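Local coordinates for protein endoglucanase (Clostridium thermocellum, PDB 2C4X) that forms the C-terminal PKD and CBM44 domains of a probable cellulosomal cellulase, the carbohydrate-binding module recognising beta-glucan chains, xyloglucan among them, at residues Ala176-Ile181 with Ile233-Ile238; Val142-Glu147 with Gly241-Tyr246; Asp24-Phe29 with Thr60-Tyr65; Tyr71-Ile76 with Ala89-Thr94. The protein carries 1 engineered substitution. All coordinates share one frame; numbering follows the deposited sequence.

Contact 1 of 4, residues Ala176-Ile181 with Ile233-Ile238; sequences APIAAI and IQVQTI. With EDO (1,2-ethanediol), chain F.
Val235 is wedged between Ile178 and Ile181, giving one methyl to each. Its CG1 lies 3.7 Å from Ile178 CG2, the two side chains crossing at about a right angle, while Val235 CG2 meets Ile181 CD1 at the same 3.7 Å separation. With CG1 anti to its backbone N (chi1 -171°), Ile181 also reaches Ile233, whose CG2 stands 3.7 Å from Ile181 CG1. Beyond this apolar face, Ala179 CB packs 3.5 Å from Ile238 CG2 and also touches the terminal amide of Gln236.

Three backbone bonds join the antiparallel segments. Ile238 N donates to Pro177 O (2.9 Å); Ala179 N donates to Gln236 O (2.8 Å), and Gln236 N to Ala180 O (3.0 Å). From Ile178 to Ile181 the chain takes one residue more than it does from Thr237 to Val235, and within this irregularity the buried Ala180 N has no partner. Just upstream, Pro177 centres an inverse gamma turn.

Farther out, Gln182 holds Gln234 OE1, whereas the bond from Gln234 NE2 to the bound ethanediol is weak. Thr237 OG1 is hydrogen-bonded to Gly146 O. Phe243 covers Pro177 and Ile178, and Trp140 packs on Val235 and Ile233. Such a bulged antiparallel pair, with Ile178, Ile181, Ile233 and Val235 facing the second sheet, is typical of the beta-sandwich fold, here that of CBM44.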
loop_
_atom_site.group_PDB
_atom_site.type_symbol
_atom_site.label_atom_id
_atom_site.label_comp_id
_atom_site.label_asym_id
_atom_site.label_seq_id
_atom_site.Cartn_x
_atom_site.Cartn_y
_atom_site.Cartn_z
ATOM N N ALA A 176 5.016 -21.418 -12.642
ATOM C CA ALA A 176 6.105 -21.676 -11.704
ATOM C C ALA A 176 5.827 -22.947 -10.899
ATOM O O ALA A 176 4.664 -23.254 -10.616
ATOM C CB ALA A 176 6.303 -20.477 -10.767
ATOM N N PRO A 177 6.891 -23.696 -10.533
ATOM C CA PRO A 177 6.738 -24.921 -9.741
ATOM C C PRO A 177 6.515 -24.639 -8.251
ATOM O O PRO A 177 7.241 -25.169 -7.402
ATOM C CB PRO A 177 8.076 -25.629 -9.949
ATOM C CG PRO A 177 9.048 -24.523 -10.121
ATOM C CD PRO A 177 8.307 -23.448 -10.877
ATOM N N ILE A 178 5.519 -23.815 -7.934
ATOM C CA ILE A 178 5.286 -23.445 -6.540
ATOM C C ILE A 178 3.877 -23.808 -6.068
ATOM O O ILE A 178 2.921 -23.790 -6.857
ATOM C CB ILE A 178 5.645 -21.943 -6.243
ATOM C CG1 ILE A 178 4.467 -21.008 -6.482
ATOM C CG2 ILE A 178 6.834 -21.478 -7.084
ATOM C CD1 ILE A 178 4.552 -19.736 -5.646
ATOM N N ALA A 179 3.770 -24.160 -4.787
ATOM C CA ALA A 179 2.495 -24.511 -4.168
ATOM C C ALA A 179 1.883 -23.295 -3.482
ATOM O O ALA A 179 0.674 -23.061 -3.549
ATOM C CB ALA A 179 2.696 -25.632 -3.163
ATOM N N ALA A 180 2.738 -22.521 -2.821
ATOM C CA ALA A 180 2.304 -21.407 -1.998
ATOM C C ALA A 180 3.415 -20.387 -1.847
ATOM O O ALA A 180 4.591 -20.678 -2.083
ATOM C CB ALA A 180 1.863 -21.905 -0.615
ATOM N N ILE A 181 3.019 -19.188 -1.449
ATOM C CA ILE A 181 3.941 -18.116 -1.138
ATOM C C ILE A 181 3.425 -17.438 0.132
ATOM O O ILE A 181 2.213 -17.383 0.363
ATOM C CB ILE A 181 4.065 -17.134 -2.340
ATOM C CG1 ILE A 181 5.190 -16.125 -2.120
ATOM C CG2 ILE A 181 2.719 -16.455 -2.656
ATOM C CD1 ILE A 181 5.677 -15.471 -3.402
ATOM N N ILE A 233 9.930 -13.385 2.806
ATOM C CA ILE A 233 8.954 -14.079 2.002
ATOM C C ILE A 233 9.446 -15.506 1.805
ATOM O O ILE A 233 10.618 -15.732 1.474
ATOM C CB ILE A 233 8.713 -13.370 0.645
ATOM C CG1 ILE A 233 8.233 -11.935 0.880
ATOM C CG2 ILE A 233 7.695 -14.150 -0.200
ATOM C CD1 ILE A 233 8.508 -11.021 -0.270
ATOM N N GLN A 234 8.549 -16.454 2.044
ATOM C CA GLN A 234 8.834 -17.865 1.843
ATOM C C GLN A 234 8.011 -18.400 0.670
ATOM O O GLN A 234 6.823 -18.089 0.536
ATOM C CB GLN A 234 8.520 -18.666 3.106
ATOM C CG GLN A 234 8.994 -20.106 3.054
ATOM C CD GLN A 234 8.651 -20.893 4.303
ATOM O OE1 GLN A 234 7.504 -21.271 4.514
ATOM N NE2 GLN A 234 9.661 -21.169 5.123
ATOM N N VAL A 235 8.659 -19.206 -0.169
ATOM C CA VAL A 235 7.983 -19.927 -1.247
ATOM C C VAL A 235 8.117 -21.435 -1.030
ATOM O O VAL A 235 9.196 -21.921 -0.705
ATOM C CB VAL A 235 8.551 -19.533 -2.635
ATOM C CG1 VAL A 235 7.939 -20.369 -3.718
ATOM C CG2 VAL A 235 8.250 -18.096 -2.922
ATOM N N GLN A 236 7.011 -22.162 -1.187
ATOM C CA GLN A 236 7.042 -23.621 -1.179
ATOM C C GLN A 236 7.092 -24.117 -2.620
ATOM O O GLN A 236 6.219 -23.794 -3.428
ATOM C CB GLN A 236 5.828 -24.208 -0.440
ATOM C CG GLN A 236 5.871 -25.731 -0.263
ATOM C CD GLN A 236 4.498 -26.356 -0.029
ATOM O OE1 GLN A 236 3.592 -25.725 0.519
ATOM N NE2 GLN A 236 4.345 -27.609 -0.443
ATOM N N THR A 237 8.119 -24.895 -2.938
ATOM C CA THR A 237 8.287 -25.433 -4.280
ATOM C C THR A 237 7.833 -26.894 -4.327
ATOM O O THR A 237 7.973 -27.626 -3.340
ATOM C CB THR A 237 9.739 -25.295 -4.778
ATOM O OG1 THR A 237 10.616 -26.055 -3.934
ATOM C CG2 THR A 237 10.172 -23.814 -4.776
ATOM N N ILE A 238 7.277 -27.299 -5.465
ATOM C CA ILE A 238 6.696 -28.636 -5.602
ATOM C C ILE A 238 7.336 -29.489 -6.692
ATOM O O ILE A 238 7.116 -30.701 -6.745
ATOM C CB ILE A 238 5.161 -28.590 -5.792
ATOM C CG1 ILE A 238 4.769 -27.520 -6.818
ATOM C CG2 ILE A 238 4.483 -28.358 -4.442
ATOM C CD1 ILE A 238 3.585 -27.905 -7.695
HETATM C C1 EDO F . 12.695 -20.345 7.281
HETATM O O1 EDO F . 13.259 -19.030 7.301
HETATM C C2 EDO F . 11.554 -20.431 8.283
HETATM O O2 EDO F . 10.760 -21.590 7.996
#

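Contact 2 of 4, residues Val142-Glu147 with Gly241-Tyr246; sequences VTSEGE and GEFTIY
Val142 pairs with Phe243 through both backbone and side chain. Its N donates to Phe243 O at 2.8 Å, and Phe243 N returns a bond to Val142 O at 3.0 Å. The valine and phenylalanine side chains run side by side on the same face of the sheet. Because Phe243 CG sits between its backbone N and carbonyl carbon (chi1 58°), the ring is turned back beneath its neighbour: Val142 CB lies over one ring face, 3.9 Å from the Phe243 centroid and 26° off the normal, a CH-pi contact displaced toward the rim. Closest to it is Phe243 CZ, 3.5 Å from Val142 CB.

Thr143 points to the other face, where Thr143 OG1 rests 3.7 Å from Glu242 CG; this is packing alongside an extended acidic chain.

Ser144 pairs with Gly241 through the backbone. Its N donates to Gly241 O at 2.9 Å, and Gly241 N closes the second bond on Ser144 O at 3.1 Å. Ser144 OG lies near the plane of the Phe243 ring, at its edge, but has its hydrogen bond with Asp239 O. At Gly146 and Glu147 the chain turns a corner.

Two hydrogen-bonded pairs thus fix the register, while the Phe243 ring, packed also on Val235 and Thr237 of strand 229-238, carries the apolar side of the pairing into the sandwich interior. Thr143 and Glu242 lie on the other face, while Ser144 shares the face of Phe243 and spends its hydroxyl on Asp239 O.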
loop_
_atom_site.group_PDB
_atom_site.type_symbol
_atom_site.label_atom_id
_atom_site.label_comp_id
_atom_site.label_asym_id
_atom_site.label_seq_id
_atom_site.Cartn_x
_atom_site.Cartn_y
_atom_site.Cartn_z
ATOM N N VAL A 142 14.723 -18.130 -8.133
ATOM C CA VAL A 142 14.783 -19.400 -7.413
ATOM C C VAL A 142 14.899 -20.572 -8.381
ATOM O O VAL A 142 14.132 -20.680 -9.344
ATOM C CB VAL A 142 13.535 -19.603 -6.511
ATOM C CG1 VAL A 142 13.606 -20.949 -5.762
ATOM C CG2 VAL A 142 13.372 -18.441 -5.537
ATOM N N THR A 143 15.873 -21.438 -8.115
ATOM C CA THR A 143 16.029 -22.695 -8.832
ATOM C C THR A 143 15.708 -23.824 -7.856
ATOM O O THR A 143 16.482 -24.099 -6.929
ATOM C CB THR A 143 17.457 -22.845 -9.394
ATOM O OG1 THR A 143 17.817 -21.645 -10.088
ATOM C CG2 THR A 143 17.555 -24.037 -10.353
ATOM N N SER A 144 14.548 -24.447 -8.036
ATOM C CA SER A 144 14.165 -25.546 -7.165
ATOM C C SER A 144 14.492 -26.891 -7.789
ATOM O O SER A 144 14.423 -27.060 -9.011
ATOM C CB SER A 144 12.697 -25.464 -6.738
ATOM O OG SER A 144 11.818 -25.678 -7.817
ATOM N N GLU A 145 14.856 -27.836 -6.932
ATOM C CA GLU A 145 15.247 -29.165 -7.357
ATOM C C GLU A 145 14.149 -30.184 -7.058
ATOM O O GLU A 145 14.311 -31.381 -7.306
ATOM C CB GLU A 145 16.567 -29.547 -6.686
ATOM C CG GLU A 145 17.726 -28.618 -7.052
ATOM C CD GLU A 145 18.105 -28.706 -8.527
ATOM O OE1 GLU A 145 18.415 -29.824 -9.007
ATOM O OE2 GLU A 145 18.096 -27.653 -9.208
ATOM N N GLY A 146 13.026 -29.692 -6.542
ATOM C CA GLY A 146 11.893 -30.539 -6.195
ATOM C C GLY A 146 11.079 -29.921 -5.084
ATOM O O GLY A 146 10.976 -28.693 -4.991
ATOM N N GLU A 147 10.501 -30.769 -4.236
ATOM C CA GLU A 147 9.764 -30.301 -3.062
ATOM C C GLU A 147 10.713 -29.663 -2.054
ATOM O O GLU A 147 11.577 -30.318 -1.474
ATOM C CB GLU A 147 8.959 -31.432 -2.416
ATOM C CG GLU A 147 7.792 -31.935 -3.280
ATOM C CD GLU A 147 7.189 -33.237 -2.768
ATOM O OE1 GLU A 147 7.154 -33.440 -1.532
ATOM O OE2 GLU A 147 6.749 -34.058 -3.602
ATOM N N GLY A 241 12.509 -26.579 -11.425
ATOM C CA GLY A 241 12.264 -25.414 -12.269
ATOM C C GLY A 241 12.891 -24.136 -11.754
ATOM O O GLY A 241 13.230 -24.027 -10.573
ATOM N N GLU A 242 13.040 -23.167 -12.651
ATOM C CA GLU A 242 13.562 -21.853 -12.310
ATOM C C GLU A 242 12.488 -20.792 -12.543
ATOM O O GLU A 242 11.798 -20.808 -13.570
ATOM C CB GLU A 242 14.814 -21.543 -13.133
ATOM C CG GLU A 242 15.579 -20.293 -12.687
ATOM C CD GLU A 242 16.824 -20.028 -13.538
ATOM O OE1 GLU A 242 16.923 -20.581 -14.658
ATOM O OE2 GLU A 242 17.708 -19.266 -13.086
ATOM N N PHE A 243 12.338 -19.890 -11.575
ATOM C CA PHE A 243 11.339 -18.825 -11.635
ATOM C C PHE A 243 11.831 -17.548 -10.947
ATOM O O PHE A 243 12.702 -17.595 -10.068
ATOM C CB PHE A 243 9.994 -19.291 -11.045
ATOM C CG PHE A 243 10.075 -19.762 -9.609
ATOM C CD1 PHE A 243 10.415 -21.081 -9.308
ATOM C CD2 PHE A 243 9.795 -18.893 -8.563
ATOM C CE1 PHE A 243 10.487 -21.521 -7.988
ATOM C CE2 PHE A 243 9.868 -19.320 -7.242
ATOM C CZ PHE A 243 10.210 -20.644 -6.953
ATOM N N THR A 244 11.265 -16.410 -11.345
ATOM C CA THR A 244 11.698 -15.125 -10.814
ATOM C C THR A 244 10.551 -14.337 -10.206
ATOM O O THR A 244 9.543 -14.050 -10.860
ATOM C CB THR A 244 12.468 -14.286 -11.877
ATOM O OG1 THR A 244 13.672 -14.976 -12.225
ATOM C CG2 THR A 244 12.841 -12.915 -11.322
ATOM N N ILE A 245 10.725 -14.002 -8.931
ATOM C CA ILE A 245 9.766 -13.198 -8.185
ATOM C C ILE A 245 10.355 -11.808 -7.988
ATOM O O ILE A 245 11.557 -11.663 -7.790
ATOM C CB ILE A 245 9.425 -13.883 -6.837
ATOM C CG1 ILE A 245 8.486 -15.071 -7.083
ATOM C CG2 ILE A 245 8.812 -12.897 -5.838
ATOM C CD1 ILE A 245 8.554 -16.135 -6.026
ATOM N N TYR A 246 9.504 -10.787 -8.081
ATOM C CA TYR A 246 9.920 -9.420 -7.806
ATOM C C TYR A 246 9.263 -8.928 -6.524
ATOM O O TYR A 246 8.102 -9.243 -6.247
ATOM C CB TYR A 246 9.588 -8.499 -8.983
ATOM C CG TYR A 246 10.298 -8.874 -10.264
ATOM C CD1 TYR A 246 9.780 -9.856 -11.106
ATOM C CD2 TYR A 246 11.491 -8.257 -10.629
ATOM C CE1 TYR A 246 10.433 -10.214 -12.284
ATOM C CE2 TYR A 246 12.148 -8.604 -11.805
ATOM C CZ TYR A 246 11.611 -9.582 -12.630
ATOM O OH TYR A 246 12.245 -9.931 -13.802
#

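Contact 3 of 4, residues Asp24-Phe29 with Thr60-Tyr65; sequences DENVVF and TITYKY
Thr62 OG1 stands between two acceptors of the facing segment, Asn26 OD1 at 2.8 Å and Val27 O at 3.2 Å, both within hydrogen-bonding distance. With OG1 anti to the backbone N (chi1 -173°), the hydroxyl is carried to the side where Asn26 lies.

The backbone is satisfied in pairs. Val27 N donates to Tyr63 O at 2.8 Å, and Tyr63 N to Val27 O; Phe29 N donates to Ile61 O at 2.8 Å, and Ile61 N to Phe29 O. Past the regular ladder, Asp24 N still finds Tyr65 O at 2.7 Å, while one water donates to Glu25 O (2.7 Å) and accepts from Tyr65 N, bridging where the strands part. A second water accepts from Lys64 NZ at 2.7 Å and, weakly, from Asn26 ND2.

On the face of Val27 and Phe29, Phe29 CE1 lies 3.9 Å from Tyr63 CB, and Phe29 CZ approaches the Tyr65 hydroxyl. The phenol groups have their bonds elsewhere: Tyr65 OH with Phe48 O and Tyr63 OH with Asp50 OD2.

Direct amide bonds therefore hold the centre of this PKD-domain strand pair, and beyond it a water bridge and the direct Asp24 to Tyr65 bond continue the link. Thr62 and Val28 lie on one face; Val27, Phe29, Ile61 and Tyr63 make the mainly apolar contacts on the other.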
loop_
_atom_site.group_PDB
_atom_site.type_symbol
_atom_site.label_atom_id
_atom_site.label_comp_id
_atom_site.label_asym_id
_atom_site.label_seq_id
_atom_site.Cartn_x
_atom_site.Cartn_y
_atom_site.Cartn_z
ATOM N N ASP A 24 0.640 16.418 -7.707
ATOM C CA ASP A 24 0.644 17.406 -8.780
ATOM C C ASP A 24 -0.214 17.027 -9.999
ATOM O O ASP A 24 -0.106 17.637 -11.059
ATOM C CB ASP A 24 2.082 17.783 -9.158
ATOM C CG ASP A 24 2.766 18.638 -8.075
ATOM O OD1 ASP A 24 2.210 19.712 -7.681
ATOM O OD2 ASP A 24 3.861 18.229 -7.613
ATOM N N GLU A 25 -1.075 16.026 -9.831
ATOM C CA GLU A 25 -2.052 15.665 -10.849
ATOM C C GLU A 25 -3.362 16.382 -10.524
ATOM O O GLU A 25 -3.764 16.451 -9.358
ATOM C CB GLU A 25 -2.275 14.152 -10.847
ATOM C CG GLU A 25 -3.373 13.682 -11.784
ATOM C CD GLU A 25 -3.503 12.176 -11.849
ATOM O OE1 GLU A 25 -3.128 11.486 -10.878
ATOM O OE2 GLU A 25 -3.990 11.683 -12.887
ATOM N N ASN A 26 -4.020 16.924 -11.547
ATOM C CA ASN A 26 -5.322 17.546 -11.341
ATOM C C ASN A 26 -6.396 16.550 -10.936
ATOM O O ASN A 26 -6.549 15.491 -11.561
ATOM C CB ASN A 26 -5.783 18.299 -12.579
ATOM C CG ASN A 26 -5.158 19.658 -12.683
ATOM O OD1 ASN A 26 -5.747 20.660 -12.271
ATOM N ND2 ASN A 26 -3.962 19.703 -13.196
ATOM N N VAL A 27 -7.104 16.912 -9.865
ATOM C CA VAL A 27 -8.285 16.214 -9.382
ATOM C C VAL A 27 -9.471 17.133 -9.666
ATOM O O VAL A 27 -9.445 18.312 -9.324
ATOM C CB VAL A 27 -8.211 15.950 -7.855
ATOM C CG1 VAL A 27 -9.468 15.214 -7.365
ATOM C CG2 VAL A 27 -6.968 15.138 -7.505
ATOM N N VAL A 28 -10.504 16.611 -10.312
ATOM C CA VAL A 28 -11.708 17.399 -10.502
ATOM C C VAL A 28 -12.723 16.990 -9.449
ATOM O O VAL A 28 -13.153 15.842 -9.415
ATOM C CB VAL A 28 -12.301 17.253 -11.924
ATOM C CG1 VAL A 28 -13.625 18.022 -12.028
ATOM C CG2 VAL A 28 -11.308 17.743 -12.971
ATOM N N PHE A 29 -13.090 17.930 -8.582
ATOM C CA PHE A 29 -14.146 17.698 -7.605
ATOM C C PHE A 29 -15.454 18.173 -8.204
ATOM O O PHE A 29 -15.539 19.280 -8.742
ATOM C CB PHE A 29 -13.849 18.434 -6.286
ATOM C CG PHE A 29 -12.636 17.909 -5.565
ATOM C CD1 PHE A 29 -11.371 18.444 -5.817
ATOM C CD2 PHE A 29 -12.758 16.876 -4.639
ATOM C CE1 PHE A 29 -10.240 17.966 -5.134
ATOM C CE2 PHE A 29 -11.641 16.374 -3.965
ATOM C CZ PHE A 29 -10.377 16.922 -4.210
ATOM N N THR A 60 -18.201 22.588 -9.900
ATOM C CA THR A 60 -16.919 21.897 -10.068
ATOM C C THR A 60 -15.715 22.784 -9.727
ATOM O O THR A 60 -15.794 24.012 -9.756
ATOM C CB THR A 60 -16.739 21.246 -11.465
ATOM O OG1 THR A 60 -16.421 22.259 -12.421
ATOM C CG2 THR A 60 -17.998 20.482 -11.904
ATOM N N ILE A 61 -14.607 22.140 -9.372
ATOM C CA ILE A 61 -13.361 22.824 -9.060
ATOM C C ILE A 61 -12.249 21.809 -9.308
ATOM O O ILE A 61 -12.454 20.605 -9.152
ATOM C CB ILE A 61 -13.336 23.399 -7.595
ATOM C CG1 ILE A 61 -12.232 24.466 -7.444
ATOM C CG2 ILE A 61 -13.198 22.278 -6.532
ATOM C CD1 ILE A 61 -12.435 25.469 -6.288
ATOM N N THR A 62 -11.092 22.289 -9.737
ATOM C CA THR A 62 -9.943 21.414 -9.912
ATOM C C THR A 62 -8.840 21.803 -8.929
ATOM O O THR A 62 -8.710 22.979 -8.554
ATOM C CB THR A 62 -9.454 21.349 -11.406
ATOM O OG1 THR A 62 -8.426 20.360 -11.539
ATOM C CG2 THR A 62 -8.919 22.693 -11.891
ATOM N N TYR A 63 -8.067 20.807 -8.507
ATOM C CA TYR A 63 -7.089 20.965 -7.441
ATOM C C TYR A 63 -5.926 19.971 -7.581
ATOM O O TYR A 63 -6.113 18.860 -8.070
ATOM C CB TYR A 63 -7.770 20.808 -6.064
ATOM C CG TYR A 63 -6.915 21.336 -4.944
ATOM C CD1 TYR A 63 -6.748 22.709 -4.770
ATOM C CD2 TYR A 63 -6.226 20.470 -4.091
ATOM C CE1 TYR A 63 -5.939 23.209 -3.775
ATOM C CE2 TYR A 63 -5.414 20.963 -3.079
ATOM C CZ TYR A 63 -5.275 22.333 -2.926
ATOM O OH TYR A 63 -4.463 22.853 -1.943
ATOM N N LYS A 64 -4.737 20.384 -7.137
ATOM C CA LYS A 64 -3.533 19.550 -7.146
ATOM C C LYS A 64 -2.927 19.494 -5.751
ATOM O O LYS A 64 -2.792 20.526 -5.093
ATOM C CB LYS A 64 -2.479 20.138 -8.098
ATOM C CG LYS A 64 -2.905 20.254 -9.541
ATOM C CD LYS A 64 -1.826 20.911 -10.399
ATOM C CE LYS A 64 -2.030 22.406 -10.488
ATOM N NZ LYS A 64 -1.076 23.063 -11.459
ATOM N N TYR A 65 -2.552 18.295 -5.307
ATOM C CA TYR A 65 -1.863 18.132 -4.026
ATOM C C TYR A 65 -0.368 17.980 -4.275
ATOM O O TYR A 65 0.056 17.229 -5.160
ATOM C CB TYR A 65 -2.393 16.916 -3.264
ATOM C CG TYR A 65 -3.808 17.071 -2.764
ATOM C CD1 TYR A 65 -4.063 17.652 -1.519
ATOM C CD2 TYR A 65 -4.891 16.651 -3.536
ATOM C CE1 TYR A 65 -5.370 17.795 -1.043
ATOM C CE2 TYR A 65 -6.211 16.790 -3.071
ATOM C CZ TYR A 65 -6.434 17.363 -1.819
ATOM O OH TYR A 65 -7.713 17.510 -1.337
HETATM O O HOH W 1 -2.924 15.707 -6.922
HETATM O O HOH W 2 -2.101 22.346 -13.905
#

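Contact 4 of 4, residues Tyr71-Ile76 with Ala89-Thr94; sequences YKVKLI and ATIKVT
Ile91 CG2 bridges two residues of the facing strand, lying 3.9 Å from Tyr71 CB and 3.8 Å from Val73 CG2. This branch occupies the position between the backbone N and carbonyl carbon of Ile91, while CG1, anti to the N (chi1 -170°), carries the rest of the side chain away from the facing strand. The valine and isoleucine side chains run obliquely to one another.

Tyr71 also contacts Val93. Its CG stands beside the backbone N (chi1 -59°), and the ring reaches past Ile91 to Val93, whose CG2 is 3.9 Å from Tyr71 CD2 and equally close to CE2. Ile91 O lies near the ring plane, at its edge. Tyr71 OH is hydrogen-bonded to Asn67 O.

Beneath these side chains the backbone is tightly zipped. Tyr71 N donates to Ile91 O at 2.8 Å in an almost straight bond (177° at the hydrogen), and Ile91 N answers to Tyr71 O; Val73 N reaches Ala89 O at 2.7 Å, with Ala89 N returning to Val73 O at 2.9 Å. Lys72 and Thr90 form the intervening non-hydrogen-bonded pair, their side chains on the exposed face.

The two segments belong to the beta hairpin of strands 69-79 and 84-93 in the PKD domain. Strand 41-47 borders 69-79 on its other side. From strand 27-30 of the opposing sheet, Phe29 packs on Val73 and Ile91, and Val27 on Ile91, while Tyr65 stacks on Tyr71.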
loop_
_atom_site.group_PDB
_atom_site.type_symbol
_atom_site.label_atom_id
_atom_site.label_comp_id
_atom_site.label_asym_id
_atom_site.label_seq_id
_atom_site.Cartn_x
_atom_site.Cartn_y
_atom_site.Cartn_z
ATOM N N TYR A 71 -6.116 12.987 2.643
ATOM C CA TYR A 71 -6.708 14.284 2.932
ATOM C C TYR A 71 -8.224 14.186 3.124
ATOM O O TYR A 71 -8.898 13.475 2.385
ATOM C CB TYR A 71 -6.385 15.252 1.787
ATOM C CG TYR A 71 -4.893 15.443 1.574
ATOM C CD1 TYR A 71 -4.193 16.391 2.305
ATOM C CD2 TYR A 71 -4.177 14.637 0.665
ATOM C CE1 TYR A 71 -2.820 16.571 2.126
ATOM C CE2 TYR A 71 -2.780 14.810 0.476
ATOM C CZ TYR A 71 -2.124 15.778 1.217
ATOM O OH TYR A 71 -0.780 15.986 1.065
ATOM N N LYS A 72 -8.750 14.903 4.116
ATOM C CA LYS A 72 -10.196 15.032 4.289
ATOM C C LYS A 72 -10.666 16.275 3.546
ATOM O O LYS A 72 -10.236 17.382 3.860
ATOM C CB LYS A 72 -10.569 15.140 5.771
ATOM C CG LYS A 72 -10.137 13.951 6.611
ATOM C CD LYS A 72 -10.271 14.232 8.122
ATOM C CE LYS A 72 -11.680 14.018 8.633
ATOM N NZ LYS A 72 -11.680 13.825 10.131
ATOM N N VAL A 73 -11.531 16.085 2.556
ATOM C CA VAL A 73 -12.051 17.191 1.757
ATOM C C VAL A 73 -13.465 17.459 2.236
ATOM O O VAL A 73 -14.315 16.567 2.192
ATOM C CB VAL A 73 -12.014 16.880 0.236
ATOM C CG1 VAL A 73 -12.583 18.068 -0.597
ATOM C CG2 VAL A 73 -10.582 16.537 -0.187
ATOM N N LYS A 74 -13.687 18.670 2.753
ATOM C CA LYS A 74 -14.992 19.078 3.231
ATOM C C LYS A 74 -15.614 20.088 2.279
ATOM O O LYS A 74 -15.002 21.110 1.957
ATOM C CB LYS A 74 -14.903 19.674 4.645
ATOM C CG LYS A 74 -16.251 20.161 5.190
ATOM C CD LYS A 74 -16.086 20.683 6.603
ATOM C CE LYS A 74 -17.421 20.865 7.293
ATOM N NZ LYS A 74 -17.262 21.608 8.599
ATOM N N LEU A 75 -16.835 19.795 1.835
ATOM C CA LEU A 75 -17.603 20.736 1.041
ATOM C C LEU A 75 -18.724 21.299 1.883
ATOM O O LEU A 75 -19.469 20.547 2.510
ATOM C CB LEU A 75 -18.213 20.042 -0.184
ATOM C CG LEU A 75 -19.335 20.779 -0.938
ATOM C CD1 LEU A 75 -18.770 21.989 -1.707
ATOM C CD2 LEU A 75 -20.067 19.810 -1.885
ATOM N N ILE A 76 -18.856 22.622 1.874
ATOM C CA ILE A 76 -20.035 23.279 2.407
ATOM C C ILE A 76 -20.786 23.980 1.268
ATOM O O ILE A 76 -20.216 24.760 0.498
ATOM C CB ILE A 76 -19.689 24.278 3.532
ATOM C CG1 ILE A 76 -19.029 23.553 4.712
ATOM C CG2 ILE A 76 -20.949 25.020 4.023
ATOM C CD1 ILE A 76 -18.360 24.486 5.730
ATOM N N ALA A 89 -15.417 13.850 2.432
ATOM C CA ALA A 89 -14.910 12.579 1.933
ATOM C C ALA A 89 -13.388 12.609 1.978
ATOM O O ALA A 89 -12.781 13.679 2.113
ATOM C CB ALA A 89 -15.417 12.300 0.508
ATOM N N THR A 90 -12.781 11.434 1.860
ATOM C CA THR A 90 -11.341 11.286 1.963
ATOM C C THR A 90 -10.731 11.027 0.583
ATOM O O THR A 90 -11.293 10.284 -0.221
ATOM C CB THR A 90 -10.995 10.126 2.952
ATOM O OG1 THR A 90 -11.170 10.586 4.297
ATOM C CG2 THR A 90 -9.569 9.665 2.788
ATOM N N ILE A 91 -9.586 11.649 0.317
ATOM C CA ILE A 91 -8.827 11.371 -0.896
ATOM C C ILE A 91 -7.384 10.991 -0.537
ATOM O O ILE A 91 -6.727 11.673 0.270
ATOM C CB ILE A 91 -8.881 12.584 -1.900
ATOM C CG1 ILE A 91 -8.303 12.207 -3.277
ATOM C CG2 ILE A 91 -8.192 13.844 -1.318
ATOM C CD1 ILE A 91 -8.555 13.286 -4.347
ATOM N N LYS A 92 -6.904 9.902 -1.132
ATOM C CA LYS A 92 -5.521 9.483 -0.959
ATOM C C LYS A 92 -4.680 9.861 -2.175
ATOM O O LYS A 92 -5.035 9.565 -3.318
ATOM C CB LYS A 92 -5.427 7.979 -0.659
ATOM C CG LYS A 92 -4.002 7.516 -0.380
ATOM C CD LYS A 92 -3.907 6.017 -0.088
ATOM C CE LYS A 92 -2.486 5.529 -0.357
ATOM N NZ LYS A 92 -2.272 4.139 0.129
ATOM N N VAL A 93 -3.564 10.529 -1.914
ATOM C CA VAL A 93 -2.654 10.975 -2.960
ATOM C C VAL A 93 -1.331 10.235 -2.760
ATOM O O VAL A 93 -0.784 10.203 -1.649
ATOM C CB VAL A 93 -2.433 12.513 -2.905
ATOM C CG1 VAL A 93 -1.490 12.998 -4.032
ATOM C CG2 VAL A 93 -3.786 13.278 -2.960
ATOM N N THR A 94 -0.829 9.635 -3.837
ATOM C CA THR A 94 0.429 8.901 -3.789
ATOM C C THR A 94 1.483 9.674 -4.578
ATOM O O THR A 94 1.150 10.547 -5.394
ATOM C CB THR A 94 0.293 7.447 -4.328
ATOM O OG1 THR A 94 -0.048 7.476 -5.715
ATOM C CG2 THR A 94 -0.782 6.669 -3.563
#

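From the N terminus, contact 3 closes the first loop, bringing 60-65 back beside 24-29 in the three-stranded sheet of the PKD domain. The chain then passes directly into contact 4, a short-range hairpin closure at the edge of the four-stranded sheet; the two contacts touch, so they tie the halves of that domain together. After the linker, contact 2 opens at 142 and closes only at 241-246 near the C terminus. Contact 1 is nested within this long loop, and no pairs cross. Contacts 1 and 2 lie in opposing sheets of CBM44 and touch, whereas the nearest atoms of contacts 2 and 4 remain about 18 Å apart.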